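Local coordinates for protein phosphotriesterase, putative (Deinococcus radiodurans, PDB 4J35) that probably hydrolyses lactones as a phosphotriesterase-family enzyme with two divalent metal ions in a TIM barrel, here engineered for organophosphate hydrolysis, at residues Gln4-Ala9 with Thr135-Gly140; Gln62-Ala67 with Thr86-Leu91; His204-Thr209 with Phe226-Leu231. The protein carries 7 engineered substitutions. All coordinates share one frame; numbering follows the deposited sequence.

Contact 1 of 3, residues Gln4-Ala9 with Thr135-Gly140; sequences QTVTGA and TGIRAG
The side-chain amide of Q4 lies over one face of the R138 guanidinium, the planes 24° apart and the amide displaced toward the rim, with Q4 CD 3.4 Å from R138 NH1. With CG standing opposite its backbone N (chi1 -162°), Q4 brings that carbon to 3.6 Å from R138 CB, and the bend at chi2 then lays the amide over the guanidinium. The pair stacks rather than bonds: Q4 OE1 meets R138 NH1 at a poor angle, and R138 NE is spent on the carbonyl of V128.

Segment 4-9 is a beta hairpin whose type I turn runs from T5 to G8, and 135-140 belongs to the loop after helix 116-129. Water mediates their polar contact. One molecule joins Q4 N to G140 O, a second donates to both Q4 O and R138 O, and a third accepts from Q4 NE2 and R138 N while donating to T5 O. G140 packs directly on the hairpin, its CA-H facing Q4 O with the carbon 3.4 Å from that oxygen. Farther along, the methyl I137 CG2 comes up against the base of the valine, 3.8 Å from V6 CB, while I137 also touches P76 and R80 of helix 76-86.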
loop_
_atom_site.group_PDB
_atom_site.type_symbol
_atom_site.label_atom_id
_atom_site.label_comp_id
_atom_site.label_asym_id
_atom_site.label_seq_id
_atom_site.Cartn_x
_atom_site.Cartn_y
_atom_site.Cartn_z
ATOM N N GLN A 4 -13.693 -4.467 3.905
ATOM C CA GLN A 4 -14.532 -3.625 3.079
ATOM C C GLN A 4 -13.868 -3.407 1.717
ATOM O O GLN A 4 -12.881 -2.694 1.628
ATOM C CB GLN A 4 -14.788 -2.293 3.785
ATOM C CG GLN A 4 -15.970 -1.536 3.223
ATOM C CD GLN A 4 -17.278 -2.292 3.361
ATOM O OE1 GLN A 4 -17.456 -3.108 4.274
ATOM N NE2 GLN A 4 -18.202 -2.024 2.454
ATOM N N THR A 5 -14.409 -4.021 0.666
ATOM C CA THR A 5 -13.874 -3.847 -0.687
ATOM C C THR A 5 -14.747 -2.876 -1.443
ATOM O O THR A 5 -15.783 -2.447 -0.944
ATOM C CB THR A 5 -13.839 -5.166 -1.496
ATOM O OG1 THR A 5 -15.133 -5.419 -2.067
ATOM C CG2 THR A 5 -13.420 -6.309 -0.637
ATOM N N VAL A 6 -14.327 -2.512 -2.645
ATOM C CA VAL A 6 -15.051 -1.519 -3.427
ATOM C C VAL A 6 -16.349 -2.111 -4.009
ATOM O O VAL A 6 -17.183 -1.372 -4.532
ATOM C CB VAL A 6 -14.157 -0.919 -4.563
ATOM C CG1 VAL A 6 -12.900 -0.259 -3.970
ATOM C CG2 VAL A 6 -13.766 -1.984 -5.583
ATOM N N THR A 7 -16.524 -3.430 -3.910
ATOM C CA THR A 7 -17.793 -4.062 -4.272
ATOM C C THR A 7 -18.604 -4.554 -3.061
ATOM O O THR A 7 -19.539 -5.340 -3.220
ATOM C CB THR A 7 -17.591 -5.283 -5.187
ATOM O OG1 THR A 7 -16.671 -6.199 -4.572
ATOM C CG2 THR A 7 -17.086 -4.867 -6.558
ATOM N N GLY A 8 -18.247 -4.104 -1.862
ATOM C CA GLY A 8 -18.974 -4.494 -0.660
ATOM C C GLY A 8 -18.125 -5.323 0.283
ATOM O O GLY A 8 -16.973 -5.625 -0.012
ATOM N N ALA A 9 -18.697 -5.702 1.419
ATOM C CA ALA A 9 -17.967 -6.446 2.438
ATOM C C ALA A 9 -17.708 -7.875 1.997
ATOM O O ALA A 9 -18.514 -8.467 1.279
ATOM C CB ALA A 9 -18.741 -6.436 3.743
ATOM N N THR A 135 -20.509 8.181 -3.155
ATOM C CA THR A 135 -20.779 6.990 -3.972
ATOM C C THR A 135 -21.237 5.767 -3.197
ATOM O O THR A 135 -21.789 4.836 -3.783
ATOM C CB THR A 135 -19.539 6.530 -4.726
ATOM O OG1 THR A 135 -18.549 6.115 -3.780
ATOM C CG2 THR A 135 -18.993 7.642 -5.599
ATOM N N GLY A 136 -20.984 5.743 -1.896
ATOM C CA GLY A 136 -21.280 4.562 -1.111
ATOM C C GLY A 136 -20.162 3.541 -1.163
ATOM O O GLY A 136 -20.244 2.472 -0.560
ATOM N N ILE A 137 -19.102 3.843 -1.901
ATOM C CA ILE A 137 -17.940 2.969 -1.900
ATOM C C ILE A 137 -17.079 3.328 -0.695
ATOM O O ILE A 137 -16.639 4.471 -0.575
ATOM C CB ILE A 137 -17.125 3.133 -3.174
ATOM C CG1 ILE A 137 -18.033 2.926 -4.386
ATOM C CG2 ILE A 137 -15.970 2.156 -3.187
ATOM C CD1 ILE A 137 -17.332 3.082 -5.699
ATOM N N ARG A 138 -16.834 2.364 0.188
ATOM C CA ARG A 138 -16.066 2.641 1.392
ATOM C C ARG A 138 -14.588 2.263 1.272
ATOM O O ARG A 138 -14.238 1.290 0.606
ATOM C CB ARG A 138 -16.707 1.948 2.596
ATOM C CG ARG A 138 -18.082 2.544 2.940
ATOM C CD ARG A 138 -18.959 1.513 3.667
ATOM N NE ARG A 138 -18.402 1.148 4.970
ATOM C CZ ARG A 138 -18.777 0.088 5.682
ATOM N NH1 ARG A 138 -19.696 -0.741 5.209
ATOM N NH2 ARG A 138 -18.219 -0.146 6.861
ATOM N N ALA A 139 -13.731 3.059 1.917
ATOM C CA ALA A 139 -12.317 2.722 2.040
ATOM C C ALA A 139 -12.162 1.540 2.990
ATOM O O ALA A 139 -12.837 1.472 4.007
ATOM C CB ALA A 139 -11.526 3.915 2.543
ATOM N N GLY A 140 -11.257 0.625 2.667
ATOM C CA GLY A 140 -11.046 -0.572 3.482
ATOM C C GLY A 140 -9.750 -0.535 4.266
ATOM O O GLY A 140 -9.492 -1.405 5.115
HETATM O O HOH W 1 -11.574 -3.266 5.504
HETATM O O HOH W 2 -12.644 -0.551 -0.342
HETATM O O HOH W 3 -17.598 -0.384 -0.071
#

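Contact 2 of 3, residues Gln62-Ala67 with Thr86-Leu91; sequences QTVVDA and TGLQIL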
loop_
_atom_site.group_PDB
_atom_site.type_symbol
_atom_site.label_atom_id
_atom_site.label_comp_id
_atom_site.label_asym_id
_atom_site.label_seq_id
_atom_site.Cartn_x
_atom_site.Cartn_y
_atom_site.Cartn_z
ATOM N N GLN A 62 -6.521 -13.295 -5.509
ATOM C CA GLN A 62 -7.936 -12.934 -5.503
ATOM C C GLN A 62 -8.244 -11.543 -4.974
ATOM O O GLN A 62 -9.382 -11.069 -5.121
ATOM C CB GLN A 62 -8.724 -13.936 -4.679
ATOM C CG GLN A 62 -8.723 -15.333 -5.321
ATOM C CD GLN A 62 -9.332 -16.347 -4.422
ATOM O OE1 GLN A 62 -8.624 -17.161 -3.833
ATOM N NE2 GLN A 62 -10.656 -16.301 -4.282
ATOM N N THR A 63 -7.265 -10.913 -4.331
ATOM C CA THR A 63 -7.456 -9.568 -3.780
ATOM C C THR A 63 -6.216 -8.720 -3.910
ATOM O O THR A 63 -5.095 -9.214 -3.786
ATOM C CB THR A 63 -7.770 -9.673 -2.270
ATOM O OG1 THR A 63 -8.843 -10.595 -2.072
ATOM C CG2 THR A 63 -8.118 -8.304 -1.658
ATOM N N VAL A 64 -6.425 -7.439 -4.189
ATOM C CA VAL A 64 -5.374 -6.436 -4.179
ATOM C C VAL A 64 -5.817 -5.289 -3.250
ATOM O O VAL A 64 -6.978 -4.907 -3.254
ATOM C CB VAL A 64 -5.128 -5.848 -5.586
ATOM C CG1 VAL A 64 -4.273 -4.599 -5.525
ATOM C CG2 VAL A 64 -4.478 -6.868 -6.480
ATOM N N VAL A 65 -4.883 -4.771 -2.463
ATOM C CA VAL A 65 -5.113 -3.572 -1.665
ATOM C C VAL A 65 -4.551 -2.393 -2.442
ATOM O O VAL A 65 -3.349 -2.274 -2.649
ATOM C CB VAL A 65 -4.453 -3.674 -0.285
ATOM C CG1 VAL A 65 -4.611 -2.407 0.512
ATOM C CG2 VAL A 65 -5.074 -4.854 0.475
ATOM N N ASP A 66 -5.440 -1.554 -2.920
ATOM C CA ASP A 66 -5.003 -0.355 -3.607
ATOM C C ASP A 66 -4.667 0.720 -2.594
ATOM O O ASP A 66 -5.558 1.177 -1.850
ATOM C CB ASP A 66 -6.087 0.129 -4.540
ATOM C CG ASP A 66 -5.630 1.304 -5.375
ATOM O OD1 ASP A 66 -5.508 2.428 -4.865
ATOM O OD2 ASP A 66 -5.379 1.121 -6.570
ATOM N N ALA A 67 -3.413 1.171 -2.595
ATOM C CA ALA A 67 -2.899 2.058 -1.529
ATOM C C ALA A 67 -2.889 3.528 -1.938
ATOM O O ALA A 67 -2.289 4.369 -1.291
ATOM C CB ALA A 67 -1.506 1.622 -1.166
ATOM N N THR A 86 -13.913 -8.238 -13.614
ATOM C CA THR A 86 -12.991 -9.369 -13.569
ATOM C C THR A 86 -13.204 -10.337 -12.424
ATOM O O THR A 86 -12.763 -11.487 -12.494
ATOM C CB THR A 86 -11.558 -8.869 -13.446
ATOM O OG1 THR A 86 -11.417 -8.176 -12.202
ATOM C CG2 THR A 86 -11.230 -7.933 -14.591
ATOM N N GLY A 87 -13.838 -9.870 -11.357
ATOM C CA GLY A 87 -13.981 -10.655 -10.153
ATOM C C GLY A 87 -12.825 -10.482 -9.189
ATOM O O GLY A 87 -12.843 -11.056 -8.113
ATOM N N LEU A 88 -11.815 -9.702 -9.566
ATOM C CA LEU A 88 -10.734 -9.390 -8.642
ATOM C C LEU A 88 -11.270 -8.469 -7.532
ATOM O O LEU A 88 -11.916 -7.461 -7.808
ATOM C CB LEU A 88 -9.584 -8.687 -9.366
ATOM C CG LEU A 88 -8.364 -8.367 -8.488
ATOM C CD1 LEU A 88 -7.584 -9.648 -8.245
ATOM C CD2 LEU A 88 -7.501 -7.337 -9.077
ATOM N N GLN A 89 -11.014 -8.839 -6.284
ATOM C CA GLN A 89 -11.426 -8.038 -5.140
ATOM C C GLN A 89 -10.408 -6.925 -4.904
ATOM O O GLN A 89 -9.197 -7.171 -4.925
ATOM C CB GLN A 89 -11.585 -8.930 -3.902
ATOM C CG GLN A 89 -12.808 -9.847 -4.041
ATOM C CD GLN A 89 -12.880 -11.013 -3.054
ATOM O OE1 GLN A 89 -11.875 -11.493 -2.531
ATOM N NE2 GLN A 89 -14.094 -11.485 -2.822
ATOM N N ILE A 90 -10.914 -5.713 -4.679
ATOM C CA ILE A 90 -10.070 -4.527 -4.514
ATOM C C ILE A 90 -10.476 -3.740 -3.271
ATOM O O ILE A 90 -11.640 -3.389 -3.084
ATOM C CB ILE A 90 -10.090 -3.625 -5.762
ATOM C CG1 ILE A 90 -9.700 -4.450 -7.012
ATOM C CG2 ILE A 90 -9.138 -2.444 -5.575
ATOM C CD1 ILE A 90 -9.692 -3.660 -8.383
ATOM N N LEU A 91 -9.515 -3.486 -2.399
ATOM C CA LEU A 91 -9.765 -2.580 -1.281
ATOM C C LEU A 91 -9.173 -1.235 -1.663
ATOM O O LEU A 91 -8.141 -1.213 -2.299
ATOM C CB LEU A 91 -9.085 -3.077 0.002
ATOM C CG LEU A 91 -9.705 -4.209 0.835
ATOM C CD1 LEU A 91 -9.579 -5.548 0.144
ATOM C CD2 LEU A 91 -9.035 -4.248 2.203
HETATM O O HOH W 4 -11.463 -12.591 -6.439
#
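A beta-alpha-beta crossover of the TIM barrel brings Q62-D66 and Q89-L91 together as adjacent parallel strands, with helix 76-86 in the connection between them. The short strand axes run 21° apart, and T63, V64 and V65 lie beside Q89, I90 and L91. Four backbone bonds lace the pair: Q89 N donates to Q62 O, V64 N to Q89 O at 2.9 Å, L91 N to V64 O, and D66 N to L91 O at 2.8 Å.

V64 and I90 point to the helix-covered face. There V64 CG2, anti to its own carbonyl carbon, meets L88 CD2 at 4.0 Å, while L56 of helix 42-58 packs on V64 and L79 and V82 of helix 76-86 on I90. The face bearing T63, V65, Q89 and L91 is turned the other way; T63 CG2 touches L91 CD1 at 3.6 Å, V141 lies against both V65 and L91, and T63 OG1 bonds to the carbonyl of L15. At the start of the pairing, Q89 CB sits 3.7 Å from T63 OG1 and Q89 CG 3.8 Å from Q62 O. An alanine here keeps CB but would probably lose the extended chain that packs from CG outward beside Q62 O and T63, opening a gap there while the backbone ladder remained. At the other end, D66 lies near the metal ligand H23: its OD2 accepts from V24 N, its OD1 pairs with T68 OG1, and its CB packs 4.1 Å from I90 CG2.

Contact 3 of 3, residues His204-Thr209 with Phe226-Leu231; sequences HMDGNT and FDRIGL. With CO (cobalt (II) ion), chain B.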
loop_
_atom_site.group_PDB
_atom_site.type_symbol
_atom_site.label_atom_id
_atom_site.label_comp_id
_atom_site.label_asym_id
_atom_site.label_seq_id
_atom_site.Cartn_x
_atom_site.Cartn_y
_atom_site.Cartn_z
ATOM N N HIS A 204 6.968 -0.297 2.764
ATOM C CA HIS A 204 8.242 -0.032 2.113
ATOM C C HIS A 204 9.453 -0.381 2.980
ATOM O O HIS A 204 10.514 0.258 2.881
ATOM C CB HIS A 204 8.305 1.436 1.613
ATOM C CG HIS A 204 7.133 1.870 0.779
ATOM N ND1 HIS A 204 6.363 0.997 0.038
ATOM C CD2 HIS A 204 6.604 3.098 0.567
ATOM C CE1 HIS A 204 5.421 1.677 -0.605
ATOM N NE2 HIS A 204 5.539 2.952 -0.290
ATOM N N MET A 205 9.310 -1.425 3.788
ATOM C CA MET A 205 10.376 -1.846 4.685
ATOM C C MET A 205 11.482 -2.555 3.972
ATOM O O MET A 205 12.544 -2.759 4.533
ATOM C CB MET A 205 9.811 -2.680 5.839
ATOM C CG MET A 205 8.992 -1.847 6.778
ATOM S SD MET A 205 10.042 -0.811 7.877
ATOM C CE MET A 205 10.992 -2.095 8.673
ATOM N N ASP A 206 11.255 -2.905 2.704
ATOM C CA ASP A 206 12.316 -3.463 1.907
ATOM C C ASP A 206 13.313 -2.403 1.482
ATOM O O ASP A 206 14.371 -2.713 0.951
ATOM C CB ASP A 206 11.734 -4.179 0.688
ATOM C CG ASP A 206 10.700 -3.366 -0.056
ATOM O OD1 ASP A 206 10.057 -2.473 0.523
ATOM O OD2 ASP A 206 10.512 -3.629 -1.268
ATOM N N GLY A 207 12.968 -1.147 1.694
ATOM C CA GLY A 207 13.861 -0.052 1.357
ATOM C C GLY A 207 15.099 0.030 2.239
ATOM O O GLY A 207 15.997 0.826 1.969
ATOM N N ASN A 208 15.149 -0.772 3.297
ATOM C CA ASN A 208 16.312 -0.792 4.170
ATOM C C ASN A 208 16.880 -2.212 4.197
ATOM O O ASN A 208 16.131 -3.190 4.284
ATOM C CB ASN A 208 15.926 -0.270 5.558
ATOM C CG ASN A 208 17.133 -0.039 6.462
ATOM O OD1 ASN A 208 18.007 -0.896 6.581
ATOM N ND2 ASN A 208 17.172 1.121 7.119
ATOM N N THR A 209 18.196 -2.336 4.067
ATOM C CA THR A 209 18.833 -3.655 3.984
ATOM C C THR A 209 19.503 -4.106 5.290
ATOM O O THR A 209 20.227 -5.104 5.303
ATOM C CB THR A 209 19.909 -3.713 2.881
ATOM O OG1 THR A 209 20.874 -2.676 3.098
ATOM C CG2 THR A 209 19.286 -3.543 1.491
ATOM N N PHE A 226 7.514 -5.876 2.553
ATOM C CA PHE A 226 8.506 -5.715 1.522
ATOM C C PHE A 226 7.628 -5.523 0.293
ATOM O O PHE A 226 7.231 -6.508 -0.351
ATOM C CB PHE A 226 9.340 -7.007 1.433
ATOM C CG PHE A 226 10.334 -7.175 2.570
ATOM C CD1 PHE A 226 9.919 -7.277 3.882
ATOM C CD2 PHE A 226 11.690 -7.234 2.297
ATOM C CE1 PHE A 226 10.839 -7.437 4.884
ATOM C CE2 PHE A 226 12.602 -7.379 3.277
ATOM C CZ PHE A 226 12.186 -7.472 4.593
ATOM N N ASP A 227 7.240 -4.275 0.019
ATOM C CA ASP A 227 6.168 -4.062 -0.925
ATOM C C ASP A 227 6.544 -3.270 -2.180
ATOM O O ASP A 227 5.655 -2.798 -2.880
ATOM C CB ASP A 227 4.968 -3.440 -0.242
ATOM C CG ASP A 227 5.318 -2.157 0.502
ATOM O OD1 ASP A 227 6.399 -1.601 0.251
ATOM O OD2 ASP A 227 4.533 -1.733 1.371
ATOM N N ARG A 228 7.838 -3.132 -2.456
ATOM C CA ARG A 228 8.272 -2.552 -3.744
ATOM C C ARG A 228 9.156 -3.562 -4.498
ATOM O O ARG A 228 10.117 -3.192 -5.191
ATOM C CB ARG A 228 9.002 -1.230 -3.519
ATOM C CG ARG A 228 8.311 -0.359 -2.457
ATOM C CD ARG A 228 8.907 1.007 -2.343
ATOM N NE ARG A 228 8.392 1.899 -3.366
ATOM C CZ ARG A 228 8.775 3.161 -3.514
ATOM N NH1 ARG A 228 9.647 3.701 -2.664
ATOM N NH2 ARG A 228 8.264 3.889 -4.503
ATOM N N ILE A 229 8.819 -4.836 -4.346
ATOM C CA ILE A 229 9.605 -5.914 -4.934
ATOM C C ILE A 229 9.518 -5.754 -6.452
ATOM O O ILE A 229 8.435 -5.629 -6.999
ATOM C CB ILE A 229 9.110 -7.313 -4.517
ATOM C CG1 ILE A 229 9.240 -7.478 -2.972
ATOM C CG2 ILE A 229 9.920 -8.409 -5.197
ATOM C CD1 ILE A 229 8.669 -8.769 -2.440
ATOM N N GLY A 230 10.678 -5.724 -7.082
ATOM C CA GLY A 230 10.773 -5.513 -8.539
ATOM C C GLY A 230 11.340 -4.142 -8.892
ATOM O O GLY A 230 11.830 -3.957 -10.007
ATOM N N LEU A 231 11.286 -3.184 -7.957
ATOM C CA LEU A 231 11.826 -1.844 -8.209
ATOM C C LEU A 231 13.267 -1.791 -7.697
ATOM O O LEU A 231 13.501 -1.657 -6.502
ATOM C CB LEU A 231 10.959 -0.782 -7.523
ATOM C CG LEU A 231 11.279 0.697 -7.754
ATOM C CD1 LEU A 231 11.242 0.999 -9.253
ATOM C CD2 LEU A 231 10.270 1.568 -6.984
HETATM CO CO CO B . 4.598 4.586 -0.969
#
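H204 and D227 form the tight heart of this contact, at the edge of the two-metal centre, to which H204 belongs. H204 ND1 donates to D227 OD1 over 2.6 Å in a nearly straight bond; the oxygen lies close to the imidazole plane, yet the N-H reaches it from above the carboxylate, 39° out of that plane. The same carboxylate also takes the backbone amide of H204, with D227 OD2 3.2 Å from H204 N on its syn side and a weaker share going to OD1. D227 can turn back onto H204 in this way because its CG sits between its own backbone N and carbonyl carbon (chi1 54°).

D206 is similarly well enclosed. Its CB presses on the F226 ring, 3.5 Å from F226 CD2, and its OD2 receives R228 N at 3.0 Å while making a salt bridge to R243. This brings two acids near each other, D206 OD1 lying 3.8 Å from D227 OD1.

R228 also packs on H204: its CD makes a CH-pi contact over one face of the ring, 3.8 Å from the centroid, and its guanidinium stacks on the imidazole with the planes 28° apart. The looser side is out at this partly exposed residue, where the two group centres are 4.5 Å apart. R228 NE forms a salt bridge with the metal ligand D264.

On its other nitrogen, H204 NE2 binds a cobalt ion at 2.0 Å, in a site completed by H176 and the modified K143. D227 is thus a second-shell residue: it fixes the rotation of the imidazole, and its bond to ND1 probably polarises the ring so that NE2 becomes a stronger donor to the metal.

How the contacts relate
From the N terminus, the hairpin of contact 1 meets 135-140 only after some 125 intervening residues, so this contact closes a long loop that takes in the first barrel strands. Contact 2 falls wholly within that loop, closing the short crossover from strand 61-66 to strand 89-91. The two touch, V6 N lying 2.9 Å from I90 O in a probable hydrogen bond, so the hairpin flanks the strand 89-91 edge of its sheet. Contact 3 follows in series, joining the loops after strands 200-202 and 223-226 across the chain's centre from contact 1. Contacts 2 and 3 do not touch; their nearest atoms are about 7 Å apart.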